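Local structure of leucine aminopeptidase (Parabacteroides distasonis, 3TC8) at residues Met225-Phe239 against Lys296-Arg309. The protein is probably a zinc-dependent exopeptidase of peptidase family M28, with likely aminopeptidase or glutaminyl-peptide cyclotransferase activity. Numbering follows the deposited sequence.
Sequences MVWSAARDLGYGKYF and KAAGQTVLEVIYNR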
loop_
_atom_site.group_PDB
_atom_site.type_symbol
_atom_site.label_atom_id
_atom_site.label_comp_id
_atom_site.label_asym_id
_atom_site.label_seq_id
_atom_site.Cartn_x
_atom_site.Cartn_y
_atom_site.Cartn_z
HETATM N N MSE A 225 6.115 5.700 -17.161
HETATM C CA MSE A 225 4.990 4.999 -17.754
HETATM C C MSE A 225 3.698 5.278 -16.992
HETATM O O MSE A 225 2.662 5.562 -17.600
HETATM C CB MSE A 225 5.274 3.512 -17.717
HETATM C CG MSE A 225 4.108 2.574 -18.097
HETATM SE SE MSE A 225 4.502 0.723 -18.110
HETATM C CE MSE A 225 4.942 0.496 -16.246
ATOM N N VAL A 226 3.750 5.213 -15.666
ATOM C CA VAL A 226 2.581 5.455 -14.851
ATOM C C VAL A 226 2.110 6.908 -14.925
ATOM O O VAL A 226 0.922 7.170 -15.110
ATOM C CB VAL A 226 2.840 4.990 -13.364
ATOM C CG1 VAL A 226 1.704 5.426 -12.440
ATOM C CG2 VAL A 226 3.044 3.494 -13.348
ATOM N N TRP A 227 3.042 7.872 -14.802
ATOM C CA TRP A 227 2.653 9.248 -14.812
ATOM C C TRP A 227 2.131 9.655 -16.197
ATOM O O TRP A 227 1.210 10.479 -16.291
ATOM C CB TRP A 227 3.828 10.170 -14.357
ATOM C CG TRP A 227 3.797 10.519 -12.873
ATOM C CD1 TRP A 227 3.623 11.758 -12.387
ATOM C CD2 TRP A 227 3.806 9.631 -11.725
ATOM N NE1 TRP A 227 3.553 11.725 -11.013
ATOM C CE2 TRP A 227 3.685 10.432 -10.591
ATOM C CE3 TRP A 227 3.968 8.277 -11.568
ATOM C CZ2 TRP A 227 3.636 9.908 -9.297
ATOM C CZ3 TRP A 227 3.901 7.737 -10.285
ATOM C CH2 TRP A 227 3.766 8.556 -9.174
ATOM N N SER A 228 2.693 9.104 -17.261
ATOM C CA SER A 228 2.200 9.391 -18.603
ATOM C C SER A 228 0.818 8.804 -18.823
ATOM O O SER A 228 -0.043 9.453 -19.415
ATOM C CB SER A 228 3.173 8.828 -19.635
ATOM O OG SER A 228 4.360 9.621 -19.688
ATOM N N ALA A 229 0.585 7.583 -18.369
ATOM C CA ALA A 229 -0.761 6.999 -18.444
ATOM C C ALA A 229 -1.771 7.862 -17.705
ATOM O O ALA A 229 -2.869 8.102 -18.196
ATOM C CB ALA A 229 -0.780 5.543 -17.938
ATOM N N ALA A 230 -1.410 8.309 -16.505
ATOM C CA ALA A 230 -2.316 9.144 -15.731
ATOM C C ALA A 230 -2.667 10.414 -16.531
ATOM O O ALA A 230 -3.812 10.843 -16.567
ATOM C CB ALA A 230 -1.653 9.537 -14.397
ATOM N N ARG A 231 -1.643 11.024 -17.144
ATOM C CA ARG A 231 -1.880 12.227 -17.930
ATOM C C ARG A 231 -2.783 11.914 -19.113
ATOM O O ARG A 231 -3.728 12.677 -19.369
ATOM C CB ARG A 231 -0.570 12.827 -18.392
ATOM C CG ARG A 231 -0.692 13.947 -19.433
ATOM C CD ARG A 231 0.684 14.285 -20.066
ATOM N NE ARG A 231 1.208 13.143 -20.823
ATOM C CZ ARG A 231 2.495 12.848 -21.010
ATOM N NH1 ARG A 231 3.455 13.637 -20.543
ATOM N NH2 ARG A 231 2.820 11.756 -21.686
ATOM N N ASP A 232 -2.548 10.814 -19.793
ATOM C CA ASP A 232 -3.396 10.420 -20.940
ATOM C C ASP A 232 -4.845 10.315 -20.521
ATOM O O ASP A 232 -5.751 10.662 -21.278
ATOM C CB ASP A 232 -2.971 9.050 -21.491
ATOM C CG ASP A 232 -1.596 9.002 -22.102
ATOM O OD1 ASP A 232 -1.089 10.051 -22.544
ATOM O OD2 ASP A 232 -1.017 7.862 -22.132
ATOM N N LEU A 233 -5.077 9.768 -19.327
ATOM C CA LEU A 233 -6.432 9.547 -18.802
ATOM C C LEU A 233 -7.091 10.761 -18.198
ATOM O O LEU A 233 -8.271 10.667 -17.807
ATOM C CB LEU A 233 -6.401 8.432 -17.754
ATOM C CG LEU A 233 -6.003 7.065 -18.233
ATOM C CD1 LEU A 233 -5.793 6.164 -17.052
ATOM C CD2 LEU A 233 -7.025 6.517 -19.219
ATOM N N GLY A 234 -6.365 11.856 -18.031
ATOM C CA GLY A 234 -6.909 13.056 -17.454
ATOM C C GLY A 234 -6.738 13.182 -15.936
ATOM O O GLY A 234 -7.433 13.998 -15.341
ATOM N N TYR A 235 -5.780 12.454 -15.380
ATOM C CA TYR A 235 -5.542 12.477 -13.925
ATOM C C TYR A 235 -4.283 13.203 -13.541
ATOM O O TYR A 235 -3.728 13.009 -12.455
ATOM C CB TYR A 235 -5.512 11.063 -13.384
ATOM C CG TYR A 235 -6.805 10.284 -13.610
ATOM C CD1 TYR A 235 -8.010 10.768 -13.186
ATOM C CD2 TYR A 235 -6.795 9.028 -14.226
ATOM C CE1 TYR A 235 -9.200 10.061 -13.389
ATOM C CE2 TYR A 235 -7.963 8.323 -14.450
ATOM C CZ TYR A 235 -9.161 8.845 -14.029
ATOM O OH TYR A 235 -10.301 8.130 -14.296
ATOM N N GLY A 236 -3.831 14.133 -14.379
ATOM C CA GLY A 236 -2.653 14.926 -14.057
ATOM C C GLY A 236 -2.764 15.846 -12.882
ATOM O O GLY A 236 -1.742 16.244 -12.334
ATOM N N LYS A 237 -3.973 16.149 -12.412
ATOM C CA LYS A 237 -4.088 16.954 -11.174
ATOM C C LYS A 237 -3.746 16.147 -9.929
ATOM O O LYS A 237 -3.491 16.718 -8.881
ATOM C CB LYS A 237 -5.430 17.595 -11.026
ATOM C CG LYS A 237 -6.532 16.703 -10.707
ATOM C CD LYS A 237 -7.840 17.430 -10.998
ATOM C CE LYS A 237 -9.044 16.713 -10.422
ATOM N NZ LYS A 237 -9.193 17.057 -8.989
ATOM N N TYR A 238 -3.738 14.822 -10.060
ATOM C CA TYR A 238 -3.287 13.915 -9.028
ATOM C C TYR A 238 -1.859 13.457 -9.224
ATOM O O TYR A 238 -1.084 13.456 -8.280
ATOM C CB TYR A 238 -4.209 12.680 -8.915
ATOM C CG TYR A 238 -5.609 13.019 -8.503
ATOM C CD1 TYR A 238 -5.919 13.237 -7.164
ATOM C CD2 TYR A 238 -6.600 13.222 -9.437
ATOM C CE1 TYR A 238 -7.213 13.587 -6.790
ATOM C CE2 TYR A 238 -7.890 13.573 -9.057
ATOM C CZ TYR A 238 -8.178 13.792 -7.748
ATOM O OH TYR A 238 -9.464 14.159 -7.397
ATOM N N PHE A 239 -1.507 13.022 -10.436
ATOM C CA PHE A 239 -0.154 12.592 -10.748
ATOM C C PHE A 239 0.638 13.769 -11.247
ATOM O O PHE A 239 0.684 14.052 -12.447
ATOM C CB PHE A 239 -0.187 11.450 -11.763
ATOM C CG PHE A 239 -0.699 10.157 -11.190
ATOM C CD1 PHE A 239 -2.060 9.891 -11.082
ATOM C CD2 PHE A 239 0.175 9.153 -10.799
ATOM C CE1 PHE A 239 -2.529 8.701 -10.552
ATOM C CE2 PHE A 239 -0.278 7.984 -10.282
ATOM C CZ PHE A 239 -1.615 7.763 -10.171
ATOM N N LYS A 296 -10.255 6.769 -7.652
ATOM C CA LYS A 296 -10.439 6.517 -9.078
ATOM C C LYS A 296 -9.180 6.838 -9.858
ATOM O O LYS A 296 -8.763 6.076 -10.747
ATOM C CB LYS A 296 -11.624 7.345 -9.585
ATOM C CG LYS A 296 -11.899 7.183 -11.090
ATOM C CD LYS A 296 -12.248 5.786 -11.512
ATOM C CE LYS A 296 -12.827 5.764 -12.895
ATOM N NZ LYS A 296 -13.081 4.395 -13.415
ATOM N N ALA A 297 -8.580 7.993 -9.591
ATOM C CA ALA A 297 -7.385 8.405 -10.333
ATOM C C ALA A 297 -6.263 7.385 -10.146
ATOM O O ALA A 297 -5.620 6.974 -11.103
ATOM C CB ALA A 297 -6.940 9.789 -9.882
ATOM N N ALA A 298 -6.006 6.984 -8.892
ATOM C CA ALA A 298 -4.972 6.009 -8.639
ATOM C C ALA A 298 -5.277 4.684 -9.278
ATOM O O ALA A 298 -4.432 4.053 -9.937
ATOM C CB ALA A 298 -4.730 5.886 -7.141
ATOM N N GLY A 299 -6.477 4.178 -9.023
ATOM C CA GLY A 299 -6.818 2.853 -9.453
ATOM C C GLY A 299 -6.944 2.689 -10.954
ATOM O O GLY A 299 -6.495 1.654 -11.486
ATOM N N GLN A 300 -7.585 3.646 -11.602
ATOM C CA GLN A 300 -7.740 3.538 -13.043
ATOM C C GLN A 300 -6.388 3.638 -13.736
ATOM O O GLN A 300 -6.181 2.963 -14.752
ATOM C CB GLN A 300 -8.722 4.606 -13.552
ATOM C CG GLN A 300 -9.180 4.314 -14.991
ATOM C CD GLN A 300 -9.970 3.051 -15.073
ATOM O OE1 GLN A 300 -10.909 2.864 -14.303
ATOM N NE2 GLN A 300 -9.586 2.130 -15.945
ATOM N N THR A 301 -5.502 4.475 -13.226
ATOM C CA THR A 301 -4.152 4.570 -13.798
ATOM C C THR A 301 -3.433 3.239 -13.705
ATOM O O THR A 301 -2.813 2.771 -14.673
ATOM C CB THR A 301 -3.363 5.720 -13.143
ATOM O OG1 THR A 301 -4.015 6.950 -13.400
ATOM C CG2 THR A 301 -1.910 5.780 -13.619
ATOM N N VAL A 302 -3.509 2.555 -12.535
ATOM C CA VAL A 302 -2.852 1.296 -12.417
ATOM C C VAL A 302 -3.446 0.282 -13.397
ATOM O O VAL A 302 -2.720 -0.496 -14.021
ATOM C CB VAL A 302 -2.882 0.778 -10.945
ATOM C CG1 VAL A 302 -2.409 -0.643 -10.870
ATOM C CG2 VAL A 302 -2.056 1.683 -10.045
ATOM N N LEU A 303 -4.772 0.223 -13.518
ATOM C CA LEU A 303 -5.364 -0.703 -14.487
ATOM C C LEU A 303 -4.846 -0.436 -15.903
ATOM O O LEU A 303 -4.548 -1.330 -16.655
ATOM C CB LEU A 303 -6.904 -0.590 -14.469
ATOM C CG LEU A 303 -7.585 -1.167 -13.232
ATOM C CD1 LEU A 303 -9.074 -0.900 -13.296
ATOM C CD2 LEU A 303 -7.328 -2.646 -13.080
ATOM N N GLU A 304 -4.846 0.824 -16.281
ATOM C CA GLU A 304 -4.353 1.197 -17.625
ATOM C C GLU A 304 -2.950 0.672 -17.885
ATOM O O GLU A 304 -2.666 0.167 -18.963
ATOM C CB GLU A 304 -4.433 2.695 -17.815
ATOM C CG GLU A 304 -4.033 3.184 -19.225
ATOM C CD GLU A 304 -5.078 2.850 -20.295
ATOM O OE1 GLU A 304 -6.272 2.686 -19.960
ATOM O OE2 GLU A 304 -4.725 2.824 -21.501
ATOM N N VAL A 305 -2.072 0.782 -16.894
ATOM C CA VAL A 305 -0.719 0.387 -17.017
ATOM C C VAL A 305 -0.568 -1.139 -17.127
ATOM O O VAL A 305 0.156 -1.678 -18.003
ATOM C CB VAL A 305 0.043 0.981 -15.827
ATOM C CG1 VAL A 305 1.450 0.395 -15.729
ATOM C CG2 VAL A 305 0.067 2.495 -15.967
ATOM N N ILE A 306 -1.234 -1.882 -16.235
ATOM C CA ILE A 306 -1.034 -3.313 -16.215
ATOM C C ILE A 306 -1.740 -4.022 -17.373
ATOM O O ILE A 306 -1.294 -5.075 -17.789
ATOM C CB ILE A 306 -1.377 -3.971 -14.850
ATOM C CG1 ILE A 306 -2.901 -3.941 -14.570
ATOM C CG2 ILE A 306 -0.577 -3.299 -13.725
ATOM C CD1 ILE A 306 -3.323 -4.576 -13.273
ATOM N N TYR A 307 -2.842 -3.458 -17.859
ATOM C CA TYR A 307 -3.536 -4.034 -19.003
ATOM C C TYR A 307 -3.011 -3.527 -20.317
ATOM O O TYR A 307 -3.224 -4.216 -21.329
ATOM C CB TYR A 307 -5.028 -3.691 -18.951
ATOM C CG TYR A 307 -5.827 -4.577 -18.016
ATOM C CD1 TYR A 307 -5.865 -4.350 -16.635
ATOM C CD2 TYR A 307 -6.547 -5.633 -18.498
ATOM C CE1 TYR A 307 -6.619 -5.152 -15.790
ATOM C CE2 TYR A 307 -7.291 -6.465 -17.653
ATOM C CZ TYR A 307 -7.320 -6.248 -16.285
ATOM O OH TYR A 307 -8.065 -6.976 -15.409
ATOM N N ASN A 308 -2.461 -2.323 -20.371
ATOM C CA ASN A 308 -2.407 -1.616 -21.626
ATOM C C ASN A 308 -1.225 -0.671 -21.796
ATOM O O ASN A 308 -1.274 0.178 -22.677
ATOM C CB ASN A 308 -3.713 -0.843 -21.835
ATOM C CG ASN A 308 -3.978 -0.450 -23.260
ATOM O OD1 ASN A 308 -3.686 -1.216 -24.199
ATOM N ND2 ASN A 308 -4.603 0.690 -23.436
ATOM N N ARG A 309 -0.146 -0.859 -21.034
ATOM C CA ARG A 309 1.148 -0.192 -21.311
ATOM C C ARG A 309 2.262 -1.205 -21.200
ATOM O O ARG A 309 1.988 -2.382 -21.033
ATOM C CB ARG A 309 1.388 0.988 -20.397
ATOM C CG ARG A 309 0.461 2.143 -20.575
ATOM C CD ARG A 309 0.669 2.848 -21.938
ATOM N NE ARG A 309 -0.142 4.054 -22.030
ATOM C CZ ARG A 309 -1.463 4.091 -22.144
ATOM N NH1 ARG A 309 -2.134 2.973 -22.328
ATOM N NH2 ARG A 309 -2.117 5.268 -22.124
ATOM O OXT ARG A 309 3.442 -0.848 -21.398
HETATM O O HOH W 1 1.294 6.688 -22.176
#
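The ring of Y235 lies flat on helix 296-308: A297 CA sits over the centre of one face, 3.7 Å from the centroid, in a CH-pi contact, while L233 O lies over the opposite face. The F239 ring takes T301 CG2 over one face and meets A297 O at its edge, with F209 edge-to-face beyond. The R309 guanidinium has A229 CB over a face and D232 OD2 and a water at its rim. Here the C-terminal helix of an M28 zinc-exopeptidase fold packs across helix 213-233, segments 225-233 and 296-308 crossing at 114°, away from the zinc site; V226 and V305 also reach the central sheet at strand 195-200. Helix 213-233 ends in a Schellman motif at G234, whose positive phi turns the chain so that Y235 and Y238 both close on A297 CB, the latter through CD2 at 3.5 Å. Replacing Y235 by alanine would probably leave A297 CA without its aromatic cover and open a gap beside Q300 CB and the aliphatic chain of K296. Where the backbones come nearest, A230 packs against T301, whose OG1 stands beside the backbone N (chi1 -62°) and donates a hydrogen bond to A297 O at 2.8 Å. The other branch, CG2, is thereby turned to V226 CG1. Farther along, A229 CB rests on V305 CG2 at 3.7 Å, and the bent selenomethionine M225 brings CE to V305 CG1. A salt-bridge network closes this end: R309 NH1 holds E304 OE2, also gripped by N308 ND2, and R309 NH2 reaches D232 OD2 on its anti side at 2.8 Å, nearly straight at 165°. One water bridges the same pair, donating to D232 OD2 at 2.6 Å and accepting from R309 NE.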